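Local coordinates for prolyl 4-hydroxylase (Paramecium bursaria Chlorella virus 1, PDB 5C5T), which probably hydroxylates proline residues of collagen-like chains as an iron- and 2-oxoglutarate-dependent dioxygenase, and binds 2-oxoglutarate and a zinc ion in this structure, at residues 51-56 and 88-93; 103-108 and 222-227; 142-145 and 151-154. All blocks are in the same frame, centred on the assembly; numbering follows the deposited sequence.

Contact 1. Residues 51-56 and 88-93; sequences DVLINA and TWFMPG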
ATOM      1  N   ASP A  51     -10.372 -10.142  -8.239  1.00 13.18           N
ATOM      2  CA  ASP A  51     -11.114  -9.827  -9.449  1.00 11.69           C
ATOM      3  C   ASP A  51     -12.418  -9.103  -9.120  1.00 11.37           C
ATOM      4  O   ASP A  51     -12.796  -8.181  -9.840  1.00 13.95           O
ATOM      5  CB  ASP A  51     -11.420 -11.097 -10.245  1.00 11.21           C
ATOM      6  CG  ASP A  51     -10.178 -11.711 -10.895  1.00 22.61           C
ATOM      7  OD1 ASP A  51      -9.128 -11.038 -11.104  1.00 25.79           O
ATOM      8  OD2 ASP A  51     -10.292 -12.905 -11.231  1.00 27.35           O
ATOM      9  N   VAL A  52     -13.076  -9.502  -8.042  1.00 15.67           N
ATOM     10  CA  VAL A  52     -14.316  -8.864  -7.634  1.00 16.80           C
ATOM     11  C   VAL A  52     -14.009  -7.383  -7.313  1.00 13.84           C
ATOM     12  O   VAL A  52     -14.757  -6.483  -7.682  1.00 15.65           O
ATOM     13  CB  VAL A  52     -14.935  -9.621  -6.444  1.00 23.74           C
ATOM     14  CG1 VAL A  52     -16.040  -8.831  -5.782  1.00 27.04           C
ATOM     15  CG2 VAL A  52     -15.451 -10.989  -6.928  1.00 29.63           C
ATOM     16  N   LEU A  53     -12.873  -7.139  -6.675  1.00 13.80           N
ATOM     17  CA  LEU A  53     -12.543  -5.768  -6.293  1.00 13.71           C
ATOM     18  C   LEU A  53     -12.175  -4.960  -7.513  1.00 13.74           C
ATOM     19  O   LEU A  53     -12.625  -3.819  -7.654  1.00 12.92           O
ATOM     20  CB  LEU A  53     -11.416  -5.720  -5.238  1.00 12.76           C
ATOM     21  CG  LEU A  53     -11.033  -4.322  -4.698  1.00 11.14           C
ATOM     22  CD1 LEU A  53     -12.263  -3.530  -4.263  1.00 13.77           C
ATOM     23  CD2 LEU A  53     -10.007  -4.402  -3.555  1.00 13.65           C
ATOM     24  N   ILE A  54     -11.379  -5.513  -8.437  1.00 12.13           N
ATOM     25  CA  ILE A  54     -11.105  -4.806  -9.666  1.00 10.95           C
ATOM     26  C   ILE A  54     -12.378  -4.405 -10.385  1.00 13.66           C
ATOM     27  O   ILE A  54     -12.503  -3.285 -10.855  1.00 12.47           O
ATOM     28  CB  ILE A  54     -10.243  -5.676 -10.595  1.00 13.25           C
ATOM     29  CG1 ILE A  54      -8.849  -5.897  -9.988  1.00 14.23           C
ATOM     30  CG2 ILE A  54     -10.115  -5.079 -11.973  1.00 10.45           C
ATOM     31  CD1 ILE A  54      -8.063  -7.054 -10.598  1.00 14.37           C
ATOM     32  N   ASN A  55     -13.312  -5.345 -10.543  1.00 12.97           N
ATOM     33  CA  ASN A  55     -14.557  -5.027 -11.245  1.00 13.80           C
ATOM     34  C   ASN A  55     -15.360  -3.931 -10.544  1.00 12.69           C
ATOM     35  O   ASN A  55     -15.898  -3.084 -11.228  1.00 14.67           O
ATOM     36  CB  ASN A  55     -15.377  -6.320 -11.450  1.00 14.25           C
ATOM     37  CG  ASN A  55     -14.700  -7.243 -12.446  1.00 15.32           C
ATOM     38  OD1 ASN A  55     -14.048  -6.784 -13.388  1.00 18.48           O
ATOM     39  ND2 ASN A  55     -14.778  -8.545 -12.196  1.00 16.44           N
ATOM     40  N   ALA A  56     -15.373  -3.901  -9.202  1.00 10.64           N
ATOM     41  CA  ALA A  56     -16.077  -2.877  -8.440  1.00 12.02           C
ATOM     42  C   ALA A  56     -15.392  -1.539  -8.688  1.00 13.85           C
ATOM     43  O   ALA A  56     -16.080  -0.535  -8.873  1.00 15.89           O
ATOM     44  CB  ALA A  56     -16.119  -3.217  -6.939  1.00 14.04           C
ATOM     45  N   THR A  88      -9.303   5.387  -7.535  1.00 11.54           N
ATOM     46  CA  THR A  88     -10.608   5.605  -6.945  1.00 12.92           C
ATOM     47  C   THR A  88     -10.603   5.232  -5.465  1.00 11.99           C
ATOM     48  O   THR A  88      -9.676   4.554  -4.990  1.00 15.28           O
ATOM     49  CB  THR A  88     -11.703   4.833  -7.722  1.00 13.82           C
ATOM     50  OG1 THR A  88     -12.989   5.226  -7.259  1.00 16.86           O
ATOM     51  CG2 THR A  88     -11.538   3.296  -7.615  1.00 17.26           C
ATOM     52  N   TRP A  89     -11.574   5.762  -4.729  1.00 12.93           N
ATOM     53  CA  TRP A  89     -11.716   5.524  -3.282  1.00 14.70           C
ATOM     54  C   TRP A  89     -12.991   4.793  -2.898  1.00 14.69           C
ATOM     55  O   TRP A  89     -14.035   5.054  -3.461  1.00 14.83           O
ATOM     56  CB  TRP A  89     -11.712   6.832  -2.498  1.00 14.13           C
ATOM     57  CG  TRP A  89     -10.465   7.647  -2.645  1.00 17.92           C
ATOM     58  CD1 TRP A  89     -10.252   8.647  -3.546  1.00 22.05           C
ATOM     59  CD2 TRP A  89      -9.276   7.592  -1.808  1.00 16.38           C
ATOM     60  NE1 TRP A  89      -9.006   9.215  -3.337  1.00 28.60           N
ATOM     61  CE2 TRP A  89      -8.384   8.571  -2.295  1.00 27.65           C
ATOM     62  CE3 TRP A  89      -8.892   6.827  -0.714  1.00 14.08           C
ATOM     63  CZ2 TRP A  89      -7.119   8.773  -1.729  1.00 23.27           C
ATOM     64  CZ3 TRP A  89      -7.624   7.033  -0.144  1.00 15.95           C
ATOM     65  CH2 TRP A  89      -6.776   8.007  -0.637  1.00 20.82           C
ATOM     66  N   PHE A  90     -12.897   3.947  -1.873  1.00 11.64           N
ATOM     67  CA  PHE A  90     -14.040   3.196  -1.351  1.00 11.86           C
ATOM     68  C   PHE A  90     -14.423   3.716   0.021  1.00 15.63           C
ATOM     69  O   PHE A  90     -13.545   3.980   0.878  1.00 13.18           O
ATOM     70  CB  PHE A  90     -13.705   1.706  -1.260  1.00 12.87           C
ATOM     71  CG  PHE A  90     -13.685   1.004  -2.585  1.00 11.90           C
ATOM     72  CD1 PHE A  90     -12.594   1.103  -3.395  1.00 10.68           C
ATOM     73  CD2 PHE A  90     -14.766   0.271  -3.040  1.00 11.90           C
ATOM     74  CE1 PHE A  90     -12.557   0.521  -4.632  1.00 10.59           C
ATOM     75  CE2 PHE A  90     -14.720  -0.373  -4.295  1.00 13.32           C
ATOM     76  CZ  PHE A  90     -13.597  -0.236  -5.092  1.00 13.03           C
ATOM     77  N   MET A  91     -15.727   3.928   0.211  1.00 13.05           N
ATOM     78  CA  MET A  91     -16.277   4.250   1.513  1.00 15.06           C
ATOM     79  C   MET A  91     -16.190   3.049   2.443  1.00 14.78           C
ATOM     80  O   MET A  91     -16.142   1.908   1.971  1.00 16.71           O
ATOM     81  CB  MET A  91     -17.719   4.707   1.400  1.00 16.10           C
ATOM     82  CG  MET A  91     -17.908   5.942   0.504  1.00 20.40           C
ATOM     83  SD  MET A  91     -17.108   7.413   1.152  1.00 21.18           S
ATOM     84  CE  MET A  91     -15.685   7.589   0.129  1.00 18.80           C
ATOM     85  N   PRO A  92     -16.135   3.317   3.757  1.00 15.51           N
ATOM     86  CA  PRO A  92     -16.205   2.246   4.755  1.00 22.47           C
ATOM     87  C   PRO A  92     -17.441   1.393   4.483  1.00 20.79           C
ATOM     88  O   PRO A  92     -18.519   1.946   4.211  1.00 18.25           O
ATOM     89  CB  PRO A  92     -16.305   2.995   6.076  1.00 22.02           C
ATOM     90  CG  PRO A  92     -15.686   4.345   5.811  1.00 21.98           C
ATOM     91  CD  PRO A  92     -16.016   4.647   4.375  1.00 16.93           C
ATOM     92  N   GLY A  93     -17.292   0.070   4.464  1.00 22.76           N
ATOM     93  CA  GLY A  93     -18.437  -0.805   4.265  1.00 27.20           C
ATOM     94  C   GLY A  93     -19.043  -0.864   2.866  1.00 21.06           C
ATOM     95  O   GLY A  93     -20.053  -1.523   2.652  1.00 19.94           O
TER
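Phe90 reaches across to helix 47-59 and sets the outer end of its ring against Leu53 and Ala56. Its CB already points toward the helix. The first torsion then places CG anti to the carbonyl carbon and beside the backbone N (chi1 -75°), which, with CB so aimed, brings the outer end of the ring to the two helix residues. CG and the two delta carbons serve as a stem, and contact with the helix begins at the epsilon carbons. On one flank, CE1 lies 4.1 Å from Leu53 CD1. On the other, CE2 is shared between two partners: Leu53 CD1 is 4.0 Å from Phe90 CE2, and Ala56 CB is at 4.1 Å from the same ring atom. At the tip, Phe90 CZ makes the closest approach of the contact, 3.6 Å to Leu53 CD1.

The two helix residues therefore meet the ring differently. Ala56 brings its methyl to the ring edge, near the ring plane, whereas Leu53 touches three carbons of the outer rim with one delta methyl. That methyl gets there because Leu53 CG stands anti to the backbone N (chi1 -177°), extending the branch out from the helix.

No hydrogen bond joins the two segments; the contact is wholly apolar. Ile98 of helix 96-109 and Val126 of strand 120-129 also touch Phe90, and Lys60 makes a cation-pi contact with its ring. Leu53 likewise rests on Val97, Ile98 and Ile101. One aromatic ring thus occupies the seam between the two helices at the edge of the large antiparallel sheet, an arrangement in keeping with the double-stranded beta-helix fold of 2-oxoglutarate oxygenases, in which helices back the major sheet.

Contact 2. Residues 103-108 and 222-227; sequences KKTREF and QWIRAV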
ATOM      1  N   LYS A 103     -10.269  -6.162   7.971  1.00 14.74           N
ATOM      2  CA  LYS A 103     -10.249  -7.210   9.007  1.00 16.41           C
ATOM      3  C   LYS A 103      -8.886  -7.905   9.134  1.00 18.88           C
ATOM      4  O   LYS A 103      -8.369  -8.033  10.228  1.00 20.19           O
ATOM      5  CB  LYS A 103     -11.329  -8.251   8.732  1.00 21.86           C
ATOM      6  CG  LYS A 103     -11.452  -9.317   9.838  1.00 25.73           C
ATOM      7  CD  LYS A 103     -12.553 -10.310   9.524  1.00 26.68           C
ATOM      8  CE  LYS A 103     -12.893 -11.145  10.752  1.00 36.46           C
ATOM      9  NZ  LYS A 103     -11.941 -12.258  10.864  1.00 39.65           N
ATOM     10  N   LYS A 104      -8.311  -8.350   8.025  1.00 15.53           N
ATOM     11  CA  LYS A 104      -7.020  -9.006   8.078  1.00 14.54           C
ATOM     12  C   LYS A 104      -5.902  -8.060   8.444  1.00 15.87           C
ATOM     13  O   LYS A 104      -4.901  -8.494   9.035  1.00 17.91           O
ATOM     14  CB  LYS A 104      -6.738  -9.679   6.752  1.00 15.21           C
ATOM     15  CG  LYS A 104      -7.701 -10.760   6.465  1.00 16.94           C
ATOM     16  CD  LYS A 104      -7.379 -11.538   5.236  1.00 20.98           C
ATOM     17  CE  LYS A 104      -6.084 -12.255   5.416  1.00 22.00           C
ATOM     18  NZ  LYS A 104      -5.962 -13.352   4.456  1.00 17.91           N
ATOM     19  N   THR A 105      -6.048  -6.782   8.089  1.00 17.27           N
ATOM     20  CA  THR A 105      -5.019  -5.804   8.450  1.00 15.72           C
ATOM     21  C   THR A 105      -5.069  -5.617   9.974  1.00 14.72           C
ATOM     22  O   THR A 105      -4.050  -5.585  10.638  1.00 14.43           O
ATOM     23  CB  THR A 105      -5.207  -4.458   7.710  1.00 14.44           C
ATOM     24  OG1 THR A 105      -5.082  -4.688   6.299  1.00 16.48           O
ATOM     25  CG2 THR A 105      -4.214  -3.420   8.143  1.00 12.79           C
ATOM     26  N   ARG A 106      -6.262  -5.499  10.524  1.00 15.54           N
ATOM     27  CA  ARG A 106      -6.393  -5.340  11.964  1.00 16.17           C
ATOM     28  C   ARG A 106      -5.831  -6.566  12.708  1.00 20.90           C
ATOM     29  O   ARG A 106      -5.072  -6.423  13.698  1.00 20.86           O
ATOM     30  CB  ARG A 106      -7.882  -5.060  12.265  1.00 17.33           C
ATOM     31  CG  ARG A 106      -8.224  -5.005  13.723  1.00 22.76           C
ATOM     32  CD  ARG A 106      -9.674  -4.601  13.861  1.00 31.26           C
ATOM     33  NE  ARG A 106     -10.541  -5.703  13.425  1.00 40.74           N
ATOM     34  CZ  ARG A 106     -11.323  -5.718  12.338  1.00 42.69           C
ATOM     35  NH1 ARG A 106     -11.402  -4.679  11.499  1.00 44.53           N
ATOM     36  NH2 ARG A 106     -12.054  -6.800  12.098  1.00 45.45           N
ATOM     37  N   GLU A 107      -6.146  -7.763  12.232  1.00 20.40           N
ATOM     38  CA  GLU A 107      -5.623  -8.971  12.863  1.00 16.91           C
ATOM     39  C   GLU A 107      -4.089  -9.019  12.806  1.00 17.63           C
ATOM     40  O   GLU A 107      -3.447  -9.480  13.738  1.00 21.85           O
ATOM     41  CB  GLU A 107      -6.223 -10.198  12.204  1.00 18.51           C
ATOM     42  CG  GLU A 107      -7.713 -10.291  12.455  1.00 29.51           C
ATOM     43  CD  GLU A 107      -8.365 -11.465  11.749  1.00 32.64           C
ATOM     44  OE1 GLU A 107      -7.813 -11.922  10.726  1.00 33.81           O
ATOM     45  OE2 GLU A 107      -9.421 -11.925  12.236  1.00 37.18           O
ATOM     46  N   PHE A 108      -3.538  -8.562  11.689  1.00 15.11           N
ATOM     47  CA  PHE A 108      -2.064  -8.432  11.544  1.00 16.93           C
ATOM     48  C   PHE A 108      -1.465  -7.445  12.544  1.00 19.45           C
ATOM     49  O   PHE A 108      -0.429  -7.706  13.160  1.00 16.43           O
ATOM     50  CB  PHE A 108      -1.705  -7.999  10.097  1.00 17.05           C
ATOM     51  CG  PHE A 108      -0.226  -7.770   9.883  1.00 15.19           C
ATOM     52  CD1 PHE A 108       0.629  -8.843   9.671  1.00 26.45           C
ATOM     53  CD2 PHE A 108       0.301  -6.483   9.913  1.00 15.90           C
ATOM     54  CE1 PHE A 108       1.990  -8.633   9.492  1.00 25.49           C
ATOM     55  CE2 PHE A 108       1.663  -6.253   9.740  1.00 16.25           C
ATOM     56  CZ  PHE A 108       2.509  -7.331   9.536  1.00 19.67           C
ATOM     57  N   GLN A 222      -4.249   0.299   1.706  1.00  9.70           N
ATOM     58  CA  GLN A 222      -4.851   0.525   3.051  1.00 10.00           C
ATOM     59  C   GLN A 222      -3.841   1.279   3.920  1.00 10.15           C
ATOM     60  O   GLN A 222      -2.880   0.702   4.383  1.00 10.11           O
ATOM     61  CB  GLN A 222      -5.253  -0.784   3.710  1.00 10.96           C
ATOM     62  CG  GLN A 222      -5.771  -0.604   5.138  1.00 13.68           C
ATOM     63  CD  GLN A 222      -7.055   0.221   5.216  1.00 10.87           C
ATOM     64  OE1 GLN A 222      -8.151  -0.295   5.006  1.00 15.18           O
ATOM     65  NE2 GLN A 222      -6.915   1.516   5.441  1.00 11.31           N
ATOM     66  N   TRP A 223      -4.051   2.568   4.111  1.00 10.45           N
ATOM     67  CA  TRP A 223      -3.179   3.360   4.970  1.00 10.66           C
ATOM     68  C   TRP A 223      -3.729   3.344   6.409  1.00 10.97           C
ATOM     69  O   TRP A 223      -4.920   3.296   6.647  1.00 11.53           O
ATOM     70  CB  TRP A 223      -2.970   4.812   4.407  1.00 10.84           C
ATOM     71  CG  TRP A 223      -2.074   4.846   3.184  1.00 12.28           C
ATOM     72  CD1 TRP A 223      -0.745   4.533   3.159  1.00 11.75           C
ATOM     73  CD2 TRP A 223      -2.431   5.181   1.828  1.00 10.80           C
ATOM     74  NE1 TRP A 223      -0.262   4.646   1.883  1.00 11.20           N
ATOM     75  CE2 TRP A 223      -1.272   5.043   1.047  1.00 10.40           C
ATOM     76  CE3 TRP A 223      -3.625   5.567   1.193  1.00 11.58           C
ATOM     77  CZ2 TRP A 223      -1.256   5.271  -0.354  1.00 10.72           C
ATOM     78  CZ3 TRP A 223      -3.609   5.816  -0.192  1.00 12.68           C
ATOM     79  CH2 TRP A 223      -2.427   5.649  -0.958  1.00 10.44           C
ATOM     80  N   ILE A 224      -2.784   3.382   7.340  1.00 11.45           N
ATOM     81  CA  ILE A 224      -2.958   3.320   8.788  1.00 13.13           C
ATOM     82  C   ILE A 224      -2.465   4.659   9.358  1.00 12.76           C
ATOM     83  O   ILE A 224      -1.299   5.039   9.161  1.00 16.50           O
ATOM     84  CB  ILE A 224      -2.170   2.104   9.335  1.00 18.42           C
ATOM     85  CG1 ILE A 224      -2.679   0.833   8.621  1.00 17.98           C
ATOM     86  CG2 ILE A 224      -2.311   1.960  10.898  1.00 16.88           C
ATOM     87  CD1 ILE A 224      -1.664  -0.247   8.441  1.00 19.96           C
ATOM     88  N   ARG A 225      -3.368   5.368  10.002  1.00 13.63           N
ATOM     89  CA  ARG A 225      -3.112   6.690  10.534  1.00 12.74           C
ATOM     90  C   ARG A 225      -3.098   6.837  12.063  1.00 16.66           C
ATOM     91  O   ARG A 225      -3.844   6.178  12.778  1.00 16.23           O
ATOM     92  CB  ARG A 225      -4.172   7.665  10.026  1.00 17.71           C
ATOM     93  CG  ARG A 225      -3.973   8.010   8.577  1.00 25.48           C
ATOM     94  CD  ARG A 225      -4.734   9.229   8.260  1.00 30.34           C
ATOM     95  NE  ARG A 225      -4.685   9.531   6.853  1.00 27.90           N
ATOM     96  CZ  ARG A 225      -4.077  10.580   6.307  1.00 26.67           C
ATOM     97  NH1 ARG A 225      -3.401  11.451   7.047  1.00 32.15           N
ATOM     98  NH2 ARG A 225      -4.140  10.740   4.992  1.00 26.25           N
ATOM     99  N   ALA A 226      -2.216   7.696  12.541  1.00 17.64           N
ATOM    100  CA  ALA A 226      -2.235   8.120  13.939  1.00 18.87           C
ATOM    101  C   ALA A 226      -3.576   8.802  14.286  1.00 18.35           C
ATOM    102  O   ALA A 226      -4.257   9.350  13.408  1.00 17.06           O
ATOM    103  CB  ALA A 226      -1.050   9.077  14.226  1.00 15.23           C
ATOM    104  N   VAL A 227      -3.919   8.805  15.577  1.00 21.60           N
ATOM    105  CA  VAL A 227      -5.210   9.320  16.086  1.00 23.75           C
ATOM    106  C   VAL A 227      -5.006  10.647  16.799  1.00 26.01           C
ATOM    107  O   VAL A 227      -4.114  10.733  17.630  1.00 27.31           O
ATOM    108  CB  VAL A 227      -5.880   8.304  17.039  1.00 29.01           C
ATOM    109  CG1 VAL A 227      -7.065   8.926  17.776  1.00 29.14           C
ATOM    110  CG2 VAL A 227      -6.308   7.075  16.269  1.00 27.61           C
TER
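Complementary torsions bring Thr105 and Ile224 end to end: the threonine methyl CG2 stands anti to the backbone N, while Ile224 CG1 lies anti to its carbonyl carbon (chi1 -57°) and sends CD1 outward from the strand. The two side chains meet tip to tip, with Thr105 CG2 4.1 Å from Ile224 CD1. Both residues direct CB toward the other segment, so helix 96-109 and strand 217-225 approach through short branches.

The same threonine torsion swings the hydroxyl to the other side, beside the backbone N, where OG1 is hydrogen-bonded to the backbone carbonyl of Ile101, one turn earlier in the helix. Thr105 OG1 also lies 4.3 Å from Gln222 CG, a contact with an aliphatic carbon only.

Beyond that carbon the Gln222 chain bends, and its amide is held by three hydrogen bonds. Gln222 NE2 donates to Trp223 O at 2.9 Å, approaching from above the carbonyl plane with an N-H...O angle of 146°. The same nitrogen is bonded to Glu122 O, and Gln222 OE1 accepts from Gln102 NE2 of the helix.

The polar side-chain atoms of Thr105 and Gln222 thus all have partners, and the threonine hydroxyl meets the strand only beside aliphatic carbon. Helix and strand meet here by van der Waals contact, with Gln102 and Gln222 supplying the polar link alongside.

Contact 3. Residues 142-145 and 151-154; sequences DDCD and DQRL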
ATOM      1  N   ASP A 142       4.149  12.626   5.771  1.00 16.50           N
ATOM      2  CA  ASP A 142       4.716  13.952   5.788  1.00 17.86           C
ATOM      3  C   ASP A 142       6.110  14.016   6.434  1.00 16.93           C
ATOM      4  O   ASP A 142       6.296  13.637   7.607  1.00 20.74           O
ATOM      5  CB  ASP A 142       3.746  14.863   6.538  1.00 19.99           C
ATOM      6  CG  ASP A 142       2.754  15.544   5.631  1.00 36.80           C
ATOM      7  OD1 ASP A 142       2.210  14.895   4.708  1.00 45.30           O
ATOM      8  OD2 ASP A 142       2.532  16.755   5.868  1.00 43.38           O
ATOM      9  N   ASP A 143       7.114  14.499   5.699  1.00 17.56           N
ATOM     10  CA  ASP A 143       8.426  14.650   6.305  1.00 16.39           C
ATOM     11  C   ASP A 143       8.430  15.798   7.329  1.00 20.59           C
ATOM     12  O   ASP A 143       8.214  16.963   6.998  1.00 23.40           O
ATOM     13  CB  ASP A 143       9.514  14.873   5.239  1.00 22.97           C
ATOM     14  CG  ASP A 143      10.929  14.738   5.787  1.00 26.78           C
ATOM     15  OD1 ASP A 143      11.117  14.312   6.948  1.00 26.90           O
ATOM     16  OD2 ASP A 143      11.881  15.049   5.037  1.00 33.86           O
ATOM     17  N   CYS A 144       8.667  15.440   8.577  1.00 20.16           N
ATOM     18  CA  CYS A 144       8.458  16.357   9.696  1.00 19.94           C
ATOM     19  C   CYS A 144       9.464  16.104  10.815  1.00 19.85           C
ATOM     20  O   CYS A 144      10.056  15.031  10.925  1.00 22.02           O
ATOM     21  CB  CYS A 144       7.042  16.228  10.258  1.00 17.26           C
ATOM     22  SG  CYS A 144       6.685  14.530  10.878  1.00 20.06           S
ATOM     23  N   ASP A 145       9.664  17.118  11.650  1.00 21.11           N
ATOM     24  CA  ASP A 145      10.517  16.986  12.811  1.00 23.05           C
ATOM     25  C   ASP A 145       9.770  17.531  14.027  1.00 27.72           C
ATOM     26  O   ASP A 145       9.366  16.786  14.925  1.00 25.37           O
ATOM     27  CB  ASP A 145      11.838  17.719  12.594  1.00 33.67           C
ATOM     28  CG  ASP A 145      12.784  17.579  13.774  1.00 37.18           C
ATOM     29  OD1 ASP A 145      12.625  16.638  14.578  1.00 43.20           O
ATOM     30  OD2 ASP A 145      13.704  18.411  13.896  1.00 41.87           O
ATOM     31  N   ASP A 151      -2.388  13.270  12.534  1.00 20.01           N
ATOM     32  CA  ASP A 151      -2.987  12.133  11.850  1.00 22.83           C
ATOM     33  C   ASP A 151      -2.015  11.553  10.812  1.00 19.92           C
ATOM     34  O   ASP A 151      -2.431  11.030   9.751  1.00 18.73           O
ATOM     35  CB  ASP A 151      -4.263  12.544  11.168  1.00 23.35           C
ATOM     36  CG  ASP A 151      -4.044  13.640  10.124  1.00 27.35           C
ATOM     37  OD1 ASP A 151      -2.955  14.255  10.124  1.00 29.36           O
ATOM     38  OD2 ASP A 151      -4.964  13.881   9.309  1.00 38.89           O
ATOM     39  N   GLN A 152      -0.722  11.647  11.129  1.00 17.21           N
ATOM     40  CA  GLN A 152       0.329  11.118  10.270  1.00 18.63           C
ATOM     41  C   GLN A 152       0.043   9.671   9.872  1.00 15.67           C
ATOM     42  O   GLN A 152      -0.342   8.871  10.730  1.00 14.19           O
ATOM     43  CB  GLN A 152       1.649  11.172  11.018  1.00 17.40           C
ATOM     44  CG  GLN A 152       2.858  10.590  10.296  1.00 15.60           C
ATOM     45  CD  GLN A 152       3.402  11.517   9.173  1.00 14.99           C
ATOM     46  OE1 GLN A 152       2.716  11.814   8.220  1.00 17.30           O
ATOM     47  NE2 GLN A 152       4.618  11.991   9.341  1.00 16.09           N
ATOM     48  N   ARG A 153       0.265   9.332   8.606  1.00 15.30           N
ATOM     49  CA  ARG A 153       0.255   7.927   8.182  1.00 13.48           C
ATOM     50  C   ARG A 153       1.402   7.157   8.864  1.00 13.32           C
ATOM     51  O   ARG A 153       2.560   7.553   8.797  1.00 13.37           O
ATOM     52  CB  ARG A 153       0.368   7.798   6.680  1.00 14.51           C
ATOM     53  CG  ARG A 153      -0.904   8.151   5.910  1.00 15.38           C
ATOM     54  CD  ARG A 153      -0.745   7.965   4.450  1.00 15.30           C
ATOM     55  NE  ARG A 153      -1.936   8.347   3.717  1.00 17.82           N
ATOM     56  CZ  ARG A 153      -1.940   8.716   2.442  1.00 25.77           C
ATOM     57  NH1 ARG A 153      -0.787   8.763   1.787  1.00 25.11           N
ATOM     58  NH2 ARG A 153      -3.096   9.036   1.832  1.00 22.53           N
ATOM     59  N   LEU A 154       1.052   6.104   9.594  1.00 13.03           N
ATOM     60  CA  LEU A 154       2.070   5.296  10.286  1.00 13.40           C
ATOM     61  C   LEU A 154       2.543   4.071   9.516  1.00 11.21           C
ATOM     62  O   LEU A 154       3.681   3.628   9.720  1.00 11.20           O
ATOM     63  CB  LEU A 154       1.540   4.875  11.629  1.00 12.60           C
ATOM     64  CG  LEU A 154       1.090   5.991  12.556  1.00 18.12           C
ATOM     65  CD1 LEU A 154       0.524   5.400  13.801  1.00 13.54           C
ATOM     66  CD2 LEU A 154       2.210   6.884  12.942  1.00 20.49           C
TER
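The carboxamide of Gln152 faces the backbone of Asp142 as a strand neighbour would, offering an acceptor to its N-H and a donor to its carbonyl. This pairing pins the loop that follows strand 134-138 in the double-stranded beta-helix fold of the 2-oxoglutarate oxygenases, just downstream of the zinc ligands His138 and Asp140.

The amide is brought round by the glutamine torsions. CG extends away anti to the backbone N, and a bend at chi2 (76°) then turns the end of the chain toward the loop, although CB itself does not point there. Asp142 N donates to Gln152 OE1 at 3.0 Å, the nitrogen lying somewhat tilted from the side-chain carbonyl plane. In return Gln152 NE2 donates to Asp142 O at 2.9 Å. This second bond is the better oriented: it lies in the plane of the Asp142 carbonyl, on a lone pair, and the acceptor is only 3° out of the Gln152 amide plane. Both bonds have N-H...O angles of 162°.

Together the two bonds close a nine-membered ring, hydrogens counted, which fixes the rotation of the amide and settles which end is oxygen and which nitrogen. Gln152 NE2 has a further hydrogen bond to Arg199 O, so the nitrogen is gripped by two backbone carbonyls. The Asp142 side chain leaves the pairing to its backbone; its CB merely rests 3.6 Å from Gln152 OE1.

Cys144 directs its CB toward the glutamine. Its sulfur, tied in a disulfide to Cys148, sits between the backbone N and the carbonyl carbon, a rotation that leaves Cys144 SG beside the amide, 3.6 Å from Gln152 NE2.

In the fold
From the N terminus, helix 47-59 comes first, and contact 1 closes the long excursion that leads to strand 86-89 and the residues just after it. Helix 96-109 follows directly, and contact 2 starts there, spanning more than a hundred residues to strand 217-225 near the C terminus. Contact 3 falls wholly within that span, closing a short loop between strands 134-138 and 153-160; none of the three cross. All reach the six-stranded sheet. Contacts 1 and 2 tie the two helices to it and meet where Trp89 packs on Trp223. Contacts 2 and 3 join through neighbouring strands, with probable backbone bonds linking Ile224 to Leu154 and Ala226 to Gln152.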